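PUA domain-containing protein (Archaeoglobus fulgidus DSM 4304, PDB 2Q07) is of unknown function but probably binds RNA and acts in archaeosine-tRNA biosynthesis, this chain being the C-terminal part of an archaeosine synthase type 1 family member. Local coordinates at residues Y231-G236 / E254-N259; I63-P68 / R125-R130; Y43-T48 / R192-E197; I183-K188 / K203-V208. All coordinates share one frame; numbering follows the deposited sequence.

How the contacts relate
Contacts 1 and 2 are buried and almost purely aliphatic, with isoleucines and valines meeting inside the PUA domain and the DUF5591 domain; their centres lie about 37 Å apart. Contacts 3 and 4 are only partly buried and each uses an aromatic ring against a leucine. Contact 3 joins DUF5591 to the pre-PUA domain, whereas contact 4 stays within the latter. Their pre-PUA segments border or belong to one antiparallel sheet, and a salt bridge from E197 OE2 to R204 NH2, 2.6 Å, links them. Contacts 2 and 3 touch where I64 CG2 lies 3.6 Å from Y43 CE1. Contact 1 touches none of the others, though its nearest atoms come within about 6 Å of contact 4.

Contact 1: Y231-G236 / E254-N259; sequences YTVEIG and EKIRPN
In the PUA domain, I256 from the loop after strand 249-252 reaches to the start of strand 232-235, where it meets V233 and the backbone of Y231 and T232. The principal touch is methyl to methyl: I256 CD1 lies 3.3 Å from V233 CG1, closer than two methyls normally come. The two side chains run nearly perpendicular, so they meet at one methyl pair and do not lie alongside each other. The isoleucine is well suited to this reach, because its CG1 branch is fully extended (chi2 179°) and carries CD1 away from its own backbone. The same methyl lies 4.0 Å from Y231 C and 3.8 Å from T232 O, while I256 CG1 is 4.1 Å from Y231 CA. An aliphatic chain can thus rest on the strand's backbone as well as on its side chains.

PUA domains are compact, strongly curved beta folds commonly used in RNA recognition, and here strand 232-235 lies between the parallel strand 261-265 and the antiparallel strand 249-252. The short beta-branched V233 fits this interior: F264 and M282 also pack on it, and I256 in turn touches V262, A275 and M282. Y231 has a positive phi of 57°, which turns the chain as it enters the strand. D253 bridges the two segments, OD2 accepting from Y231 N and OD1 from K255 N. CB of T232 points away from the loop, and its OG1 is hydrogen-bonded to N229 OD1.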
loop_
_atom_site.group_PDB
_atom_site.type_symbol
_atom_site.label_atom_id
_atom_site.label_comp_id
_atom_site.label_asym_id
_atom_site.label_seq_id
_atom_site.Cartn_x
_atom_site.Cartn_y
_atom_site.Cartn_z
ATOM N N TYR A 231 16.067 8.297 -5.120
ATOM C CA TYR A 231 14.918 8.979 -5.713
ATOM C C TYR A 231 15.227 10.466 -5.833
ATOM O O TYR A 231 14.340 11.317 -5.739
ATOM C CB TYR A 231 13.660 8.786 -4.863
ATOM C CG TYR A 231 13.203 7.352 -4.781
ATOM C CD1 TYR A 231 13.483 6.571 -3.656
ATOM C CD2 TYR A 231 12.515 6.763 -5.840
ATOM C CE1 TYR A 231 13.087 5.235 -3.591
ATOM C CE2 TYR A 231 12.116 5.430 -5.788
ATOM C CZ TYR A 231 12.406 4.671 -4.659
ATOM O OH TYR A 231 12.019 3.350 -4.604
ATOM N N THR A 232 16.501 10.764 -6.048
ATOM C CA THR A 232 16.968 12.134 -6.166
ATOM C C THR A 232 17.351 12.496 -7.592
ATOM O O THR A 232 17.741 11.639 -8.391
ATOM C CB THR A 232 18.184 12.371 -5.254
ATOM O OG1 THR A 232 19.133 11.314 -5.442
ATOM C CG2 THR A 232 17.758 12.402 -3.790
ATOM N N VAL A 233 17.228 13.779 -7.905
ATOM C CA VAL A 233 17.569 14.282 -9.219
ATOM C C VAL A 233 18.267 15.629 -9.040
ATOM O O VAL A 233 17.757 16.532 -8.363
ATOM C CB VAL A 233 16.306 14.441 -10.112
ATOM C CG1 VAL A 233 15.357 13.262 -9.899
ATOM C CG2 VAL A 233 15.605 15.737 -9.817
ATOM N N GLU A 234 19.455 15.747 -9.619
ATOM C CA GLU A 234 20.216 16.986 -9.534
ATOM C C GLU A 234 19.799 17.856 -10.702
ATOM O O GLU A 234 19.718 17.380 -11.829
ATOM C CB GLU A 234 21.711 16.701 -9.612
ATOM C CG GLU A 234 22.579 17.932 -9.435
ATOM C CD GLU A 234 24.052 17.628 -9.607
ATOM O OE1 GLU A 234 24.515 16.603 -9.054
ATOM O OE2 GLU A 234 24.745 18.411 -10.289
ATOM N N ILE A 235 19.543 19.132 -10.432
ATOM C CA ILE A 235 19.110 20.059 -11.464
ATOM C C ILE A 235 20.008 21.299 -11.595
ATOM O O ILE A 235 20.882 21.557 -10.761
ATOM C CB ILE A 235 17.656 20.522 -11.195
ATOM C CG1 ILE A 235 17.610 21.352 -9.910
ATOM C CG2 ILE A 235 16.733 19.307 -11.053
ATOM C CD1 ILE A 235 16.277 22.025 -9.666
ATOM N N GLY A 236 19.770 22.072 -12.648
ATOM C CA GLY A 236 20.559 23.268 -12.868
ATOM C C GLY A 236 20.244 24.336 -11.842
ATOM O O GLY A 236 19.293 24.205 -11.069
ATOM N N GLU A 254 18.726 6.362 -11.645
ATOM C CA GLU A 254 18.287 5.478 -12.723
ATOM C C GLU A 254 17.083 4.628 -12.340
ATOM O O GLU A 254 16.341 4.166 -13.211
ATOM C CB GLU A 254 19.438 4.570 -13.173
ATOM C CG GLU A 254 20.613 5.313 -13.800
ATOM C CD GLU A 254 21.676 5.722 -12.787
ATOM O OE1 GLU A 254 21.313 6.167 -11.675
ATOM O OE2 GLU A 254 22.881 5.607 -13.111
ATOM N N LYS A 255 16.887 4.425 -11.041
ATOM C CA LYS A 255 15.767 3.627 -10.554
ATOM C C LYS A 255 14.446 4.386 -10.631
ATOM O O LYS A 255 13.376 3.797 -10.481
ATOM C CB LYS A 255 16.007 3.187 -9.105
ATOM C CG LYS A 255 17.043 2.081 -8.931
ATOM C CD LYS A 255 18.430 2.531 -9.362
ATOM C CE LYS A 255 19.436 1.395 -9.270
ATOM N NZ LYS A 255 20.751 1.798 -9.843
ATOM N N ILE A 256 14.523 5.693 -10.864
ATOM C CA ILE A 256 13.326 6.527 -10.952
ATOM C C ILE A 256 12.425 6.149 -12.124
ATOM O O ILE A 256 12.878 6.033 -13.265
ATOM C CB ILE A 256 13.691 8.034 -11.082
ATOM C CG1 ILE A 256 14.236 8.554 -9.752
ATOM C CG2 ILE A 256 12.473 8.837 -11.488
ATOM C CD1 ILE A 256 14.640 10.007 -9.783
ATOM N N ARG A 257 11.144 5.958 -11.826
ATOM C CA ARG A 257 10.161 5.626 -12.845
ATOM C C ARG A 257 9.153 6.762 -12.924
ATOM O O ARG A 257 8.954 7.489 -11.953
ATOM C CB ARG A 257 9.447 4.317 -12.502
ATOM C CG ARG A 257 10.361 3.110 -12.517
ATOM C CD ARG A 257 9.569 1.834 -12.660
ATOM N NE ARG A 257 10.439 0.689 -12.900
ATOM C CZ ARG A 257 10.066 -0.403 -13.558
ATOM N NH1 ARG A 257 8.834 -0.494 -14.045
ATOM N NH2 ARG A 257 10.924 -1.401 -13.734
ATOM N N PRO A 258 8.497 6.924 -14.085
ATOM C CA PRO A 258 7.507 7.979 -14.300
ATOM C C PRO A 258 6.786 8.543 -13.071
ATOM O O PRO A 258 7.337 9.392 -12.376
ATOM C CB PRO A 258 6.569 7.348 -15.317
ATOM C CG PRO A 258 7.538 6.656 -16.210
ATOM C CD PRO A 258 8.518 6.001 -15.236
ATOM N N ASN A 259 5.577 8.070 -12.787
ATOM C CA ASN A 259 4.795 8.604 -11.666
ATOM C C ASN A 259 5.413 8.521 -10.265
ATOM O O ASN A 259 4.692 8.568 -9.271
ATOM C CB ASN A 259 3.405 7.950 -11.637
ATOM C CG ASN A 259 2.311 8.911 -11.179
ATOM O OD1 ASN A 259 1.161 8.512 -10.978
ATOM N ND2 ASN A 259 2.663 10.183 -11.023
#

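Contact 2: I63-P68 / R125-R130; sequences IIISSP and RKVVER
I65 supplies the whole strand side of this apolar contact, offering one branch to each of two valines on helix 123-132. Its CD1 comes 3.7 Å from V128 CG2, a methyl-to-methyl touch. CG2, the shorter branch, lies anti to the backbone N and faces V127 CG1 at a looser 4.5 Å. A branched isoleucine suits the site because it can spread towards both neighbours at once, and the compact valines let the helix come close to the sheet.

The polar interactions lie apart from this apolar meeting. R125 NE forms a salt bridge with E129 OE2 at 3.6 Å, one turn apart, and R125 also makes a cation-pi contact with Y141. R130 NH2 pairs with E94, and S67 OG hydrogen-bonds to E96 OE2.

The sheet is the mixed, largely parallel core of the UDG-like DUF5591 domain, and helix 123-132 lies in the beta-alpha-beta connection from strand 115-118 to its parallel neighbour 138-141. V128 also touches V139 and Y141 on strand 138-141 and L34 on strand 31-36, V127 packs on W92, and I63, two residues before I65, packs on L104 of the adjacent helix 94-111.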
loop_
_atom_site.group_PDB
_atom_site.type_symbol
_atom_site.label_atom_id
_atom_site.label_comp_id
_atom_site.label_asym_id
_atom_site.label_seq_id
_atom_site.Cartn_x
_atom_site.Cartn_y
_atom_site.Cartn_z
ATOM N N ILE A 63 -6.429 -9.516 3.984
ATOM C CA ILE A 63 -6.139 -9.501 2.566
ATOM C C ILE A 63 -7.496 -9.506 1.889
ATOM O O ILE A 63 -8.340 -10.348 2.184
ATOM C CB ILE A 63 -5.321 -10.730 2.136
ATOM C CG1 ILE A 63 -3.911 -10.649 2.737
ATOM C CG2 ILE A 63 -5.270 -10.812 0.612
ATOM C CD1 ILE A 63 -3.039 -11.830 2.421
ATOM N N ILE A 64 -7.716 -8.540 1.007
ATOM C CA ILE A 64 -8.971 -8.453 0.277
ATOM C C ILE A 64 -8.817 -9.161 -1.068
ATOM O O ILE A 64 -7.940 -8.811 -1.861
ATOM C CB ILE A 64 -9.373 -6.970 0.022
ATOM C CG1 ILE A 64 -9.695 -6.282 1.352
ATOM C CG2 ILE A 64 -10.566 -6.903 -0.940
ATOM C CD1 ILE A 64 -8.474 -5.798 2.112
ATOM N N ILE A 65 -9.655 -10.161 -1.326
ATOM C CA ILE A 65 -9.581 -10.881 -2.597
ATOM C C ILE A 65 -10.427 -10.154 -3.642
ATOM O O ILE A 65 -11.601 -9.849 -3.411
ATOM C CB ILE A 65 -10.108 -12.332 -2.472
ATOM C CG1 ILE A 65 -9.255 -13.125 -1.478
ATOM C CG2 ILE A 65 -10.094 -13.010 -3.839
ATOM C CD1 ILE A 65 -9.802 -14.499 -1.163
ATOM N N SER A 66 -9.815 -9.875 -4.786
ATOM C CA SER A 66 -10.491 -9.204 -5.884
ATOM C C SER A 66 -9.988 -9.796 -7.200
ATOM O O SER A 66 -9.371 -10.863 -7.216
ATOM C CB SER A 66 -10.200 -7.701 -5.837
ATOM O OG SER A 66 -11.017 -7.000 -6.755
ATOM N N SER A 67 -10.253 -9.107 -8.304
ATOM C CA SER A 67 -9.803 -9.568 -9.613
ATOM C C SER A 67 -9.517 -8.377 -10.524
ATOM O O SER A 67 -10.376 -7.522 -10.732
ATOM C CB SER A 67 -10.856 -10.467 -10.262
ATOM O OG SER A 67 -10.399 -10.938 -11.521
ATOM N N PRO A 68 -8.304 -8.320 -11.095
ATOM C CA PRO A 68 -7.221 -9.295 -10.939
ATOM C C PRO A 68 -6.392 -9.095 -9.675
ATOM O O PRO A 68 -5.517 -9.903 -9.367
ATOM C CB PRO A 68 -6.355 -9.068 -12.182
ATOM C CG PRO A 68 -7.069 -7.973 -12.984
ATOM C CD PRO A 68 -7.885 -7.232 -11.986
ATOM N N ARG A 125 -14.306 -18.615 -2.493
ATOM C CA ARG A 125 -13.861 -19.818 -1.811
ATOM C C ARG A 125 -13.089 -20.700 -2.783
ATOM O O ARG A 125 -12.144 -21.387 -2.390
ATOM C CB ARG A 125 -15.050 -20.585 -1.225
ATOM C CG ARG A 125 -15.544 -20.007 0.091
ATOM C CD ARG A 125 -16.442 -20.978 0.836
ATOM N NE ARG A 125 -15.893 -22.330 0.835
ATOM C CZ ARG A 125 -16.240 -23.280 1.698
ATOM N NH1 ARG A 125 -17.136 -23.028 2.644
ATOM N NH2 ARG A 125 -15.694 -24.485 1.608
ATOM N N LYS A 126 -13.491 -20.679 -4.051
ATOM C CA LYS A 126 -12.807 -21.468 -5.066
ATOM C C LYS A 126 -11.361 -21.001 -5.177
ATOM O O LYS A 126 -10.452 -21.809 -5.338
ATOM C CB LYS A 126 -13.492 -21.323 -6.424
ATOM C CG LYS A 126 -14.816 -22.053 -6.544
ATOM C CD LYS A 126 -15.330 -21.978 -7.976
ATOM C CE LYS A 126 -16.539 -22.876 -8.186
ATOM N NZ LYS A 126 -17.009 -22.838 -9.602
ATOM N N VAL A 127 -11.152 -19.690 -5.099
ATOM C CA VAL A 127 -9.805 -19.140 -5.177
ATOM C C VAL A 127 -9.002 -19.673 -3.989
ATOM O O VAL A 127 -7.921 -20.233 -4.158
ATOM C CB VAL A 127 -9.835 -17.588 -5.133
ATOM C CG1 VAL A 127 -8.444 -17.039 -4.873
ATOM C CG2 VAL A 127 -10.385 -17.035 -6.453
ATOM N N VAL A 128 -9.551 -19.508 -2.788
ATOM C CA VAL A 128 -8.893 -19.958 -1.563
ATOM C C VAL A 128 -8.668 -21.470 -1.570
ATOM O O VAL A 128 -7.602 -21.964 -1.174
ATOM C CB VAL A 128 -9.732 -19.563 -0.328
ATOM C CG1 VAL A 128 -9.035 -20.000 0.953
ATOM C CG2 VAL A 128 -9.962 -18.058 -0.331
ATOM N N GLU A 129 -9.670 -22.207 -2.030
ATOM C CA GLU A 129 -9.556 -23.655 -2.082
ATOM C C GLU A 129 -8.336 -24.077 -2.887
ATOM O O GLU A 129 -7.667 -25.044 -2.536
ATOM C CB GLU A 129 -10.834 -24.265 -2.664
ATOM C CG GLU A 129 -11.931 -24.425 -1.614
ATOM C CD GLU A 129 -13.280 -24.736 -2.218
ATOM O OE1 GLU A 129 -13.341 -25.590 -3.124
ATOM O OE2 GLU A 129 -14.282 -24.130 -1.782
ATOM N N ARG A 130 -8.037 -23.339 -3.954
ATOM C CA ARG A 130 -6.873 -23.637 -4.779
ATOM C C ARG A 130 -5.583 -23.484 -3.982
ATOM O O ARG A 130 -4.670 -24.296 -4.103
ATOM C CB ARG A 130 -6.802 -22.693 -5.982
ATOM C CG ARG A 130 -7.819 -22.943 -7.077
ATOM C CD ARG A 130 -7.577 -24.277 -7.790
ATOM N NE ARG A 130 -8.184 -24.289 -9.122
ATOM C CZ ARG A 130 -7.665 -23.678 -10.184
ATOM N NH1 ARG A 130 -6.524 -23.012 -10.077
ATOM N NH2 ARG A 130 -8.290 -23.721 -11.354
#

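Contact 3: Y43-T48 / R192-E197; sequences YLTSRT and RYPELE
Y193 of the pre-PUA domain and L44 of DUF5591 form an interdomain CH-pi contact, reinforced by T45. L44 belongs to a short 3-10 turn before helix 47-55, and Y193 to the loop between two strands of the antiparallel pre-PUA sheet. L44 CD2 lies over one face of the tyrosine ring, 3.7 Å from its centroid and 17° off the normal, while L44 CB approaches Y193 CE2 at 3.5 Å. P194 CB lies over the rim of the opposite face; the cis peptide between Y193 and P194 brings the proline back against the ring. L44 places its CG anti to the backbone N (chi1 -167°), which sends its branch out to the ring.

The tyrosine hydroxyl and L44 N both hydrogen-bond to E76 OE1, so one carboxylate oxygen ties the domains together. With a serine in place of Y193, L44 CD2 would probably lose its aromatic surface and E76 OE1 would be left without the tyrosine hydroxyl. Y169 of helix 168-181 meets the ring with its plane nearly parallel (about 15°), and I172 also touches it. T45 OG1 is held by P42 O, and T45 CG2 sits at the ring's edge, in plane, 3.6 Å from Y193 CD2.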
loop_
_atom_site.group_PDB
_atom_site.type_symbol
_atom_site.label_atom_id
_atom_site.label_comp_id
_atom_site.label_asym_id
_atom_site.label_seq_id
_atom_site.Cartn_x
_atom_site.Cartn_y
_atom_site.Cartn_z
ATOM N N TYR A 43 -11.479 -0.218 0.173
ATOM C CA TYR A 43 -12.260 -1.229 0.885
ATOM C C TYR A 43 -12.630 -0.993 2.349
ATOM O O TYR A 43 -13.733 -1.349 2.775
ATOM C CB TYR A 43 -11.565 -2.581 0.779
ATOM C CG TYR A 43 -11.192 -2.961 -0.635
ATOM C CD1 TYR A 43 -9.883 -3.324 -0.949
ATOM C CD2 TYR A 43 -12.149 -2.989 -1.654
ATOM C CE1 TYR A 43 -9.530 -3.709 -2.243
ATOM C CE2 TYR A 43 -11.802 -3.379 -2.965
ATOM C CZ TYR A 43 -10.490 -3.736 -3.243
ATOM O OH TYR A 43 -10.118 -4.119 -4.511
ATOM N N LEU A 44 -11.732 -0.400 3.123
ATOM C CA LEU A 44 -12.011 -0.177 4.540
ATOM C C LEU A 44 -13.205 0.746 4.821
ATOM O O LEU A 44 -13.789 0.698 5.907
ATOM C CB LEU A 44 -10.765 0.366 5.241
ATOM C CG LEU A 44 -10.772 0.375 6.763
ATOM C CD1 LEU A 44 -10.991 -1.043 7.297
ATOM C CD2 LEU A 44 -9.436 0.943 7.263
ATOM N N THR A 45 -13.564 1.582 3.855
ATOM C CA THR A 45 -14.689 2.497 4.030
ATOM C C THR A 45 -16.007 1.905 3.519
ATOM O O THR A 45 -17.047 2.556 3.597
ATOM C CB THR A 45 -14.472 3.822 3.273
ATOM O OG1 THR A 45 -14.621 3.589 1.868
ATOM C CG2 THR A 45 -13.075 4.383 3.545
ATOM N N SER A 46 -15.971 0.686 2.984
ATOM C CA SER A 46 -17.191 0.060 2.470
ATOM C C SER A 46 -18.145 -0.342 3.599
ATOM O O SER A 46 -17.725 -0.615 4.718
ATOM C CB SER A 46 -16.850 -1.189 1.653
ATOM O OG SER A 46 -16.467 -2.257 2.507
ATOM N N ARG A 47 -19.437 -0.391 3.299
ATOM C CA ARG A 47 -20.403 -0.779 4.316
ATOM C C ARG A 47 -20.143 -2.187 4.846
ATOM O O ARG A 47 -20.233 -2.425 6.043
ATOM C CB ARG A 47 -21.825 -0.683 3.768
ATOM C CG ARG A 47 -22.566 0.550 4.236
ATOM C CD ARG A 47 -24.002 0.487 3.782
ATOM N NE ARG A 47 -24.224 1.194 2.531
ATOM C CZ ARG A 47 -25.276 0.995 1.744
ATOM N NH1 ARG A 47 -26.192 0.094 2.077
ATOM N NH2 ARG A 47 -25.432 1.721 0.648
ATOM N N THR A 48 -19.818 -3.122 3.959
ATOM C CA THR A 48 -19.553 -4.491 4.396
ATOM C C THR A 48 -18.366 -4.570 5.361
ATOM O O THR A 48 -18.496 -5.104 6.463
ATOM C CB THR A 48 -19.292 -5.428 3.197
ATOM O OG1 THR A 48 -20.474 -5.509 2.393
ATOM C CG2 THR A 48 -18.932 -6.823 3.675
ATOM N N ARG A 192 -8.874 11.840 9.038
ATOM C CA ARG A 192 -9.968 10.880 8.946
ATOM C C ARG A 192 -9.758 9.991 7.722
ATOM O O ARG A 192 -9.621 10.484 6.601
ATOM C CB ARG A 192 -11.318 11.610 8.865
ATOM C CG ARG A 192 -11.414 12.642 7.751
ATOM C CD ARG A 192 -12.580 13.621 7.968
ATOM N NE ARG A 192 -12.463 14.351 9.233
ATOM C CZ ARG A 192 -13.181 15.426 9.553
ATOM N NH1 ARG A 192 -14.076 15.914 8.703
ATOM N NH2 ARG A 192 -13.009 16.014 10.731
ATOM N N TYR A 193 -9.717 8.681 7.954
ATOM C CA TYR A 193 -9.517 7.709 6.881
ATOM C C TYR A 193 -10.457 8.007 5.706
ATOM O O TYR A 193 -11.625 8.329 5.912
ATOM C CB TYR A 193 -9.787 6.295 7.401
ATOM C CG TYR A 193 -9.243 5.206 6.504
ATOM C CD1 TYR A 193 -7.913 4.804 6.597
ATOM C CD2 TYR A 193 -10.052 4.592 5.545
ATOM C CE1 TYR A 193 -7.396 3.815 5.761
ATOM C CE2 TYR A 193 -9.545 3.604 4.697
ATOM C CZ TYR A 193 -8.216 3.217 4.817
ATOM O OH TYR A 193 -7.715 2.203 4.020
ATOM N N PRO A 194 -9.970 7.883 4.460
ATOM C CA PRO A 194 -8.629 7.490 4.008
ATOM C C PRO A 194 -7.604 8.627 3.910
ATOM O O PRO A 194 -6.492 8.422 3.419
ATOM C CB PRO A 194 -8.906 6.869 2.647
ATOM C CG PRO A 194 -9.972 7.776 2.107
ATOM C CD PRO A 194 -10.899 7.973 3.311
ATOM N N GLU A 195 -7.971 9.814 4.381
ATOM C CA GLU A 195 -7.074 10.965 4.322
ATOM C C GLU A 195 -6.179 11.026 5.552
ATOM O O GLU A 195 -6.256 11.966 6.343
ATOM C CB GLU A 195 -7.885 12.258 4.214
ATOM C CG GLU A 195 -8.897 12.251 3.081
ATOM C CD GLU A 195 -9.612 13.582 2.936
ATOM O OE1 GLU A 195 -10.113 14.105 3.955
ATOM O OE2 GLU A 195 -9.674 14.102 1.803
ATOM N N LEU A 196 -5.318 10.024 5.691
ATOM C CA LEU A 196 -4.410 9.934 6.825
ATOM C C LEU A 196 -3.175 10.812 6.643
ATOM O O LEU A 196 -2.799 11.141 5.520
ATOM C CB LEU A 196 -3.953 8.483 7.014
ATOM C CG LEU A 196 -5.017 7.407 7.249
ATOM C CD1 LEU A 196 -4.358 6.034 7.286
ATOM C CD2 LEU A 196 -5.743 7.689 8.545
ATOM N N GLU A 197 -2.552 11.171 7.764
ATOM C CA GLU A 197 -1.333 11.966 7.756
ATOM C C GLU A 197 -0.396 11.440 8.835
ATOM O O GLU A 197 -0.812 10.737 9.750
ATOM C CB GLU A 197 -1.620 13.438 8.057
ATOM C CG GLU A 197 -2.669 14.086 7.193
ATOM C CD GLU A 197 -2.728 15.582 7.413
ATOM O OE1 GLU A 197 -2.734 16.012 8.587
ATOM O OE2 GLU A 197 -2.772 16.329 6.417
#

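Contact 4: I183-K188 / K203-V208; sequences ITWSGK and KRLARV
L205 packs against W185 and the backbone of S186, and its CD1 is the busiest atom. That methyl lies 3.3 Å from S186 O and 3.7 Å from W185 CE3, while L205 CD2 stands 4.0 Å from W185 CZ3. The leucine meets the six-membered ring of the indole obliquely. Its chi2 of 173° extends CD1 away from the backbone toward W185 and S186 O, with CD2 alongside at CZ3. G187 completes this tight part: a CB there would fall 3.2 Å from L205 CD1, and the backbone angles would press it against the preceding carbonyl oxygen, so glycine is required.

The other side is looser and faces solvent. CB of S186 and CB of R204 both point away from the other segment; S186 is exposed, and R204 ends in its salt bridge with E197. W185 is only partly buried; its broad ring can touch E200 of strand 197-200, K220 of helix 219-227 and L177 of helix 168-181 together.

L205 sits where strand 203-209 turns a corner. Its backbone and that of A206 both bond to L198 of strand 197-200, the extra residue making a classic beta bulge in the four-stranded antiparallel sheet of the pre-PUA domain.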
loop_
_atom_site.group_PDB
_atom_site.type_symbol
_atom_site.label_atom_id
_atom_site.label_comp_id
_atom_site.label_asym_id
_atom_site.label_seq_id
_atom_site.Cartn_x
_atom_site.Cartn_y
_atom_site.Cartn_z
ATOM N N ILE A 183 11.638 2.923 2.667
ATOM C CA ILE A 183 12.053 3.389 3.991
ATOM C C ILE A 183 10.824 3.385 4.894
ATOM O O ILE A 183 9.712 3.082 4.451
ATOM C CB ILE A 183 12.600 4.854 3.990
ATOM C CG1 ILE A 183 11.441 5.853 3.869
ATOM C CG2 ILE A 183 13.599 5.061 2.853
ATOM C CD1 ILE A 183 11.886 7.314 3.866
ATOM N N THR A 184 11.036 3.728 6.160
ATOM C CA THR A 184 9.947 3.830 7.109
ATOM C C THR A 184 10.207 5.053 7.979
ATOM O O THR A 184 11.308 5.600 7.972
ATOM C CB THR A 184 9.819 2.580 8.000
ATOM O OG1 THR A 184 8.565 2.639 8.694
ATOM C CG2 THR A 184 10.958 2.504 9.012
ATOM N N TRP A 185 9.195 5.491 8.716
ATOM C CA TRP A 185 9.339 6.657 9.572
ATOM C C TRP A 185 8.333 6.613 10.705
ATOM O O TRP A 185 7.284 5.983 10.593
ATOM C CB TRP A 185 9.122 7.946 8.773
ATOM C CG TRP A 185 10.369 8.717 8.474
ATOM C CD1 TRP A 185 11.328 8.414 7.545
ATOM C CD2 TRP A 185 10.775 9.940 9.084
ATOM N NE1 TRP A 185 12.306 9.382 7.538
ATOM C CE2 TRP A 185 11.991 10.331 8.473
ATOM C CE3 TRP A 185 10.231 10.749 10.090
ATOM C CZ2 TRP A 185 12.669 11.494 8.833
ATOM C CZ3 TRP A 185 10.901 11.900 10.448
ATOM C CH2 TRP A 185 12.110 12.265 9.820
ATOM N N SER A 186 8.653 7.313 11.786
ATOM C CA SER A 186 7.785 7.369 12.953
ATOM C C SER A 186 7.029 8.695 12.990
ATOM O O SER A 186 7.334 9.623 12.234
ATOM C CB SER A 186 8.622 7.226 14.221
ATOM O OG SER A 186 9.555 8.287 14.309
ATOM N N GLY A 187 6.044 8.782 13.875
ATOM C CA GLY A 187 5.274 10.003 13.991
ATOM C C GLY A 187 3.843 9.760 14.434
ATOM O O GLY A 187 3.404 8.616 14.596
ATOM N N LYS A 188 3.112 10.850 14.615
ATOM C CA LYS A 188 1.724 10.792 15.040
ATOM C C LYS A 188 0.848 10.595 13.804
ATOM O O LYS A 188 1.035 11.251 12.778
ATOM C CB LYS A 188 1.364 12.102 15.759
ATOM C CG LYS A 188 -0.021 12.137 16.393
ATOM C CD LYS A 188 -0.265 13.465 17.106
ATOM C CE LYS A 188 0.777 13.716 18.195
ATOM N NZ LYS A 188 0.567 15.027 18.895
ATOM N N LYS A 203 4.276 19.736 12.417
ATOM C CA LYS A 203 4.383 19.780 10.966
ATOM C C LYS A 203 4.132 18.387 10.391
ATOM O O LYS A 203 4.470 17.380 11.011
ATOM C CB LYS A 203 5.787 20.255 10.572
ATOM C CG LYS A 203 6.202 21.602 11.179
ATOM C CD LYS A 203 5.419 22.783 10.582
ATOM C CE LYS A 203 5.633 22.899 9.071
ATOM N NZ LYS A 203 4.957 24.078 8.422
ATOM N N ARG A 204 3.538 18.319 9.207
ATOM C CA ARG A 204 3.278 17.019 8.600
ATOM C C ARG A 204 4.509 16.456 7.910
ATOM O O ARG A 204 5.289 17.182 7.296
ATOM C CB ARG A 204 2.117 17.107 7.615
ATOM C CG ARG A 204 2.266 18.181 6.578
ATOM C CD ARG A 204 0.991 18.992 6.483
ATOM N NE ARG A 204 -0.068 18.318 5.738
ATOM C CZ ARG A 204 -1.262 18.858 5.516
ATOM N NH1 ARG A 204 -1.541 20.066 5.993
ATOM N NH2 ARG A 204 -2.165 18.215 4.787
ATOM N N LEU A 205 4.674 15.145 8.024
ATOM C CA LEU A 205 5.794 14.442 7.422
ATOM C C LEU A 205 5.350 13.862 6.090
ATOM O O LEU A 205 6.120 13.794 5.134
ATOM C CB LEU A 205 6.247 13.302 8.346
ATOM C CG LEU A 205 6.716 13.704 9.748
ATOM C CD1 LEU A 205 6.965 12.471 10.619
ATOM C CD2 LEU A 205 7.984 14.511 9.614
ATOM N N ALA A 206 4.095 13.437 6.044
ATOM C CA ALA A 206 3.528 12.849 4.849
ATOM C C ALA A 206 2.010 12.837 4.978
ATOM O O ALA A 206 1.466 13.056 6.062
ATOM C CB ALA A 206 4.060 11.413 4.679
ATOM N N ARG A 207 1.328 12.613 3.864
ATOM C CA ARG A 207 -0.124 12.538 3.867
ATOM C C ARG A 207 -0.600 11.788 2.629
ATOM O O ARG A 207 0.067 11.772 1.593
ATOM C CB ARG A 207 -0.762 13.938 3.907
ATOM C CG ARG A 207 -0.860 14.623 2.571
ATOM C CD ARG A 207 -1.758 15.849 2.636
ATOM N NE ARG A 207 -1.837 16.504 1.334
ATOM C CZ ARG A 207 -2.291 15.918 0.229
ATOM N NH1 ARG A 207 -2.712 14.664 0.269
ATOM N NH2 ARG A 207 -2.308 16.578 -0.920
ATOM N N VAL A 208 -1.753 11.146 2.757
ATOM C CA VAL A 208 -2.325 10.394 1.655
ATOM C C VAL A 208 -2.939 11.379 0.659
ATOM O O VAL A 208 -3.680 12.274 1.048
ATOM C CB VAL A 208 -3.421 9.418 2.167
ATOM C CG1 VAL A 208 -4.012 8.637 1.006
ATOM C CG2 VAL A 208 -2.832 8.475 3.213
#